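Local coordinates for protein pyocin S8 (Pseudomonas aeruginosa, PDB 6W0V) that acts as a bacteriocin toxin whose H-N-H nuclease domain, the part in this chain, probably cuts bacterial DNA and is bound by a cognate immunity protein, at residues K40-K43 and D47-E50; S31-Q36 and W53-N58. The protein carries 1 engineered substitution. All coordinates share one frame; numbering follows the deposited sequence.

Contact 1. Residues K40-K43 and D47-E50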
loop_
_atom_site.group_PDB
_atom_site.type_symbol
_atom_site.label_atom_id
_atom_site.label_comp_id
_atom_site.label_asym_id
_atom_site.label_seq_id
_atom_site.Cartn_x
_atom_site.Cartn_y
_atom_site.Cartn_z
ATOM N N LYS A 40 -7.519 -18.163 13.171
ATOM C CA LYS A 40 -8.088 -17.005 13.872
ATOM C C LYS A 40 -9.420 -16.654 13.236
ATOM O O LYS A 40 -9.619 -16.949 12.034
ATOM C CB LYS A 40 -7.122 -15.828 13.828
ATOM C CG LYS A 40 -5.803 -16.110 14.515
ATOM C CD LYS A 40 -4.931 -14.898 14.562
ATOM C CE LYS A 40 -3.686 -15.117 15.386
ATOM N NZ LYS A 40 -2.733 -14.001 15.208
ATOM N N GLU A 41 -10.273 -16.031 14.030
ATOM C CA GLU A 41 -11.556 -15.489 13.555
ATOM C C GLU A 41 -11.252 -14.141 12.910
ATOM O O GLU A 41 -10.419 -13.385 13.439
ATOM C CB GLU A 41 -12.567 -15.308 14.682
ATOM C CG GLU A 41 -13.895 -14.767 14.187
ATOM C CD GLU A 41 -14.825 -14.241 15.262
ATOM O OE1 GLU A 41 -16.004 -14.628 15.245
ATOM O OE2 GLU A 41 -14.375 -13.429 16.096
ATOM N N PHE A 42 -11.900 -13.886 11.792
ATOM C CA PHE A 42 -11.942 -12.576 11.124
ATOM C C PHE A 42 -13.378 -12.126 11.062
ATOM O O PHE A 42 -14.242 -12.954 10.808
ATOM C CB PHE A 42 -11.270 -12.676 9.769
ATOM C CG PHE A 42 -9.841 -13.050 9.995
ATOM C CD1 PHE A 42 -8.916 -12.079 10.325
ATOM C CD2 PHE A 42 -9.465 -14.378 10.035
ATOM C CE1 PHE A 42 -7.613 -12.439 10.594
ATOM C CE2 PHE A 42 -8.157 -14.731 10.296
ATOM C CZ PHE A 42 -7.236 -13.757 10.579
ATOM N N LYS A 43 -13.621 -10.868 11.370
ATOM C CA LYS A 43 -15.003 -10.358 11.476
ATOM C C LYS A 43 -15.487 -9.970 10.091
ATOM O O LYS A 43 -16.675 -9.773 9.913
ATOM C CB LYS A 43 -15.041 -9.173 12.435
ATOM C CG LYS A 43 -14.624 -9.516 13.853
ATOM C CD LYS A 43 -15.293 -10.747 14.386
ATOM C CE LYS A 43 -16.800 -10.667 14.304
ATOM N NZ LYS A 43 -17.346 -9.556 15.119
ATOM N N ASP A 47 -11.112 -6.970 8.217
ATOM C CA ASP A 47 -10.395 -7.421 9.427
ATOM C C ASP A 47 -9.250 -8.336 9.001
ATOM O O ASP A 47 -8.103 -8.171 9.415
ATOM C CB ASP A 47 -11.370 -8.137 10.340
ATOM C CG ASP A 47 -10.751 -8.643 11.613
ATOM O OD1 ASP A 47 -9.690 -8.149 11.992
ATOM O OD2 ASP A 47 -11.354 -9.514 12.207
ATOM N N PHE A 48 -9.536 -9.261 8.107
ATOM C CA PHE A 48 -8.507 -10.191 7.621
ATOM C C PHE A 48 -7.419 -9.397 6.914
ATOM O O PHE A 48 -6.248 -9.637 7.152
ATOM C CB PHE A 48 -9.123 -11.192 6.658
ATOM C CG PHE A 48 -8.100 -12.126 6.084
ATOM C CD1 PHE A 48 -7.767 -13.299 6.735
ATOM C CD2 PHE A 48 -7.458 -11.818 4.902
ATOM C CE1 PHE A 48 -6.807 -14.148 6.213
ATOM C CE2 PHE A 48 -6.500 -12.667 4.382
ATOM C CZ PHE A 48 -6.192 -13.843 5.025
ATOM N N ARG A 49 -7.831 -8.519 6.015
ATOM C CA ARG A 49 -6.865 -7.740 5.221
ATOM C C ARG A 49 -5.981 -6.964 6.194
ATOM O O ARG A 49 -4.764 -6.896 5.981
ATOM C CB ARG A 49 -7.594 -6.816 4.254
ATOM C CG ARG A 49 -6.635 -5.935 3.474
ATOM C CD ARG A 49 -6.507 -4.596 4.138
ATOM N NE ARG A 49 -7.745 -3.867 3.958
ATOM C CZ ARG A 49 -8.044 -2.763 4.619
ATOM N NH1 ARG A 49 -9.186 -2.141 4.397
ATOM N NH2 ARG A 49 -7.182 -2.279 5.496
ATOM N N GLU A 50 -6.585 -6.358 7.204
ATOM C CA GLU A 50 -5.803 -5.563 8.173
ATOM C C GLU A 50 -4.820 -6.476 8.892
ATOM O O GLU A 50 -3.652 -6.163 8.992
ATOM C CB GLU A 50 -6.711 -4.897 9.182
ATOM C CG GLU A 50 -7.451 -3.746 8.586
ATOM C CD GLU A 50 -8.284 -3.002 9.600
ATOM O OE1 GLU A 50 -8.260 -3.396 10.784
ATOM O OE2 GLU A 50 -8.945 -2.039 9.202
HETATM O O HOH W 1 -10.777 -10.884 14.254
#
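F42 and F48 meet as a T-shaped (edge-to-face) pair, with F48 supplying the edge and F42 the face. Their ring planes stand at 73° and the centroids are 5.0 Å apart. F48 CD1 lies 3.6 Å above the plane of the F42 ring, over its centre. With CG anti to the backbone N (chi1 177°), the F48 ring lies alongside one face of the F42 ring and presents its CD1 corner to it. One corner of the F42 ring also fits closely against the helix backbone: F42 CD1 is 3.3 Å from F48 CA. Both phenylalanines are buried, and A6 and L37 touch each of them, while the backbone of F42 is hydrogen-bonded to G4 in the small antiparallel sheet of strands 4-5 and 41-42. The contact packs strand 41-42 against the N-terminal part of helix 45-57, which follows it after K43 and S44 in the colicin/pyocin DNase domain.

D47, in the first turn of that helix, reaches back toward the strand. Its OD2 uses the anti lone pair to accept a hydrogen bond from the backbone N of K43, 2.8 Å long and bent only slightly from straight (162° at the hydrogen). The same OD2 comes 3.3 Å from F42 CA, and K43 CG passes 3.7 Å from it; beyond CG the lysine chain, bent at chi2, chi3 and chi4, leads away, and K43 NZ makes no salt bridge with D47. Water 1, 2.7 Å from E41 O, also lies close to D47 OD2. The other carboxylate oxygen, D47 OD1, is hydrogen-bonded to Q51 NE2 within the helix.

Contact 2. Residues S31-Q36 and W53-N58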
loop_
_atom_site.group_PDB
_atom_site.type_symbol
_atom_site.label_atom_id
_atom_site.label_comp_id
_atom_site.label_asym_id
_atom_site.label_seq_id
_atom_site.Cartn_x
_atom_site.Cartn_y
_atom_site.Cartn_z
ATOM N N SER A 31 4.031 -18.345 4.204
ATOM C CA SER A 31 3.644 -19.307 5.257
ATOM C C SER A 31 3.701 -18.637 6.634
ATOM O O SER A 31 2.804 -18.898 7.441
ATOM C CB SER A 31 4.482 -20.540 5.183
ATOM O OG SER A 31 5.856 -20.228 5.259
ATOM N N GLN A 32 4.686 -17.770 6.891
ATOM C CA GLN A 32 4.834 -17.137 8.227
ATOM C C GLN A 32 3.680 -16.153 8.444
ATOM O O GLN A 32 3.352 -15.876 9.605
ATOM C CB GLN A 32 6.187 -16.447 8.385
ATOM C CG GLN A 32 6.367 -15.227 7.499
ATOM C CD GLN A 32 7.021 -15.551 6.181
ATOM O OE1 GLN A 32 6.734 -16.566 5.553
ATOM N NE2 GLN A 32 7.914 -14.675 5.752
ATOM N N ILE A 33 3.105 -15.626 7.365
ATOM C CA ILE A 33 1.916 -14.734 7.437
ATOM C C ILE A 33 0.690 -15.621 7.650
ATOM O O ILE A 33 -0.100 -15.319 8.546
ATOM C CB ILE A 33 1.812 -13.850 6.184
ATOM C CG1 ILE A 33 3.034 -12.937 6.070
ATOM C CG2 ILE A 33 0.523 -13.048 6.182
ATOM C CD1 ILE A 33 3.300 -12.144 7.325
ATOM N N ALA A 34 0.569 -16.698 6.878
ATOM C CA ALA A 34 -0.482 -17.709 7.109
ATOM C C ALA A 34 -0.451 -18.074 8.594
ATOM O O ALA A 34 -1.513 -18.122 9.219
ATOM C CB ALA A 34 -0.284 -18.910 6.228
ATOM N N ASP A 35 0.743 -18.244 9.159
ATOM C CA ASP A 35 0.913 -18.637 10.580
ATOM C C ASP A 35 0.202 -17.651 11.505
ATOM O O ASP A 35 -0.235 -18.073 12.573
ATOM C CB ASP A 35 2.387 -18.741 10.956
ATOM C CG ASP A 35 3.089 -19.918 10.310
ATOM O OD1 ASP A 35 2.395 -20.847 9.861
ATOM O OD2 ASP A 35 4.319 -19.895 10.259
ATOM N N GLN A 36 0.120 -16.381 11.120
ATOM C CA GLN A 36 -0.432 -15.306 11.980
ATOM C C GLN A 36 -1.935 -15.173 11.776
ATOM O O GLN A 36 -2.556 -14.395 12.503
ATOM C CB GLN A 36 0.237 -13.971 11.653
ATOM C CG GLN A 36 1.741 -13.982 11.874
ATOM C CD GLN A 36 2.074 -14.506 13.248
ATOM O OE1 GLN A 36 1.382 -14.217 14.223
ATOM N NE2 GLN A 36 3.122 -15.308 13.333
ATOM N N TRP A 53 -1.945 -7.465 6.635
ATOM C CA TRP A 53 -0.895 -6.453 6.401
ATOM C C TRP A 53 -0.182 -6.139 7.702
ATOM O O TRP A 53 1.012 -5.881 7.640
ATOM C CB TRP A 53 -1.480 -5.218 5.751
ATOM C CG TRP A 53 -1.837 -5.514 4.339
ATOM C CD1 TRP A 53 -3.076 -5.481 3.789
ATOM C CD2 TRP A 53 -0.951 -5.980 3.312
ATOM N NE1 TRP A 53 -3.016 -5.842 2.478
ATOM C CE2 TRP A 53 -1.726 -6.152 2.153
ATOM C CE3 TRP A 53 0.422 -6.218 3.238
ATOM C CZ2 TRP A 53 -1.173 -6.550 0.940
ATOM C CZ3 TRP A 53 0.965 -6.622 2.044
ATOM C CH2 TRP A 53 0.177 -6.791 0.912
ATOM N N VAL A 54 -0.881 -6.172 8.825
ATOM C CA VAL A 54 -0.219 -6.000 10.142
ATOM C C VAL A 54 0.816 -7.102 10.297
ATOM O O VAL A 54 1.921 -6.828 10.733
ATOM C CB VAL A 54 -1.231 -5.998 11.290
ATOM C CG1 VAL A 54 -0.568 -6.200 12.638
ATOM C CG2 VAL A 54 -2.049 -4.724 11.270
ATOM N N ALA A 55 0.463 -8.330 9.952
ATOM C CA ALA A 55 1.377 -9.473 10.090
ATOM C C ALA A 55 2.575 -9.243 9.174
ATOM O O ALA A 55 3.690 -9.521 9.589
ATOM C CB ALA A 55 0.650 -10.744 9.769
ATOM N N VAL A 56 2.328 -8.756 7.961
ATOM C CA VAL A 56 3.417 -8.489 6.991
ATOM C C VAL A 56 4.331 -7.446 7.623
ATOM O O VAL A 56 5.548 -7.669 7.659
ATOM C CB VAL A 56 2.876 -8.024 5.632
ATOM C CG1 VAL A 56 3.999 -7.542 4.734
ATOM C CG2 VAL A 56 2.080 -9.114 4.947
ATOM N N ALA A 57 3.754 -6.360 8.126
ATOM C CA ALA A 57 4.547 -5.256 8.719
ATOM C C ALA A 57 5.315 -5.792 9.924
ATOM O O ALA A 57 6.371 -5.269 10.227
ATOM C CB ALA A 57 3.661 -4.117 9.117
ATOM N N ASN A 58 4.783 -6.807 10.589
ATOM C CA ASN A 58 5.376 -7.371 11.819
ATOM C C ASN A 58 6.404 -8.450 11.483
ATOM O O ASN A 58 6.967 -9.028 12.429
ATOM C CB ASN A 58 4.305 -7.961 12.724
ATOM C CG ASN A 58 4.798 -8.113 14.142
ATOM O OD1 ASN A 58 4.455 -9.069 14.827
ATOM N ND2 ASN A 58 5.629 -7.184 14.577
HETATM O O HOH W 2 3.358 -11.992 15.993
#
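I33 and A55 mark the closest backbone approach between two helices, 31-37 and 45-57, that pack through a small apolar interface within the DNase domain. The axes of the two short helical segments come within 9.2 Å of each other, with 126° between their N-to-C directions, so they cross well away from antiparallel.

Apolar contacts carry the pairing. I33 CD1 ends 3.9 Å from A55 CB and 4.0 Å from V56 CG2, so a single methyl meets two successive residues of the opposing helix. V56 turns CG2 to this side by setting it anti to its carbonyl carbon. Nearer the C-terminal end of helix 31-37, Q36 contributes its aliphatic part, its CB being 3.8 Å from A55 CB. L62 of helix 60-63 touches both I33 and V56, extending the buried patch to a third helix.

Side chain also meets backbone: I33 CD1 is 3.5 Å from A55 O, a van der Waals approach to the last turn of the partner helix rather than a polar bond.

Polar linkage is slight, and no direct hydrogen bond joins the segments. At the solvent side, water 2 makes weak hydrogen bonds of 3.5 Å to Q36 OE1 and 3.3 Å to N58 OD1.

How the contacts relate
Contact 1 is nested along the chain inside the loop closed by contact 2: the segments follow in the order 31-36, 40-43, 47-50, 53-58. Their centres are about 12 Å apart, and both draw on helix 45-57, contact 1 on an early part and contact 2 on its C-terminal end. The other partners, helix 31-37 and strand 41-42, follow each other in the chain, and K40, just before the strand, donates from NZ to Q36 O in the helix. Contact 2 lies nearer the middle of the chain, about 9 Å from its centre against about 12 Å for contact 1. Helix 45-57 thus packs on two successive elements of the same DNase domain.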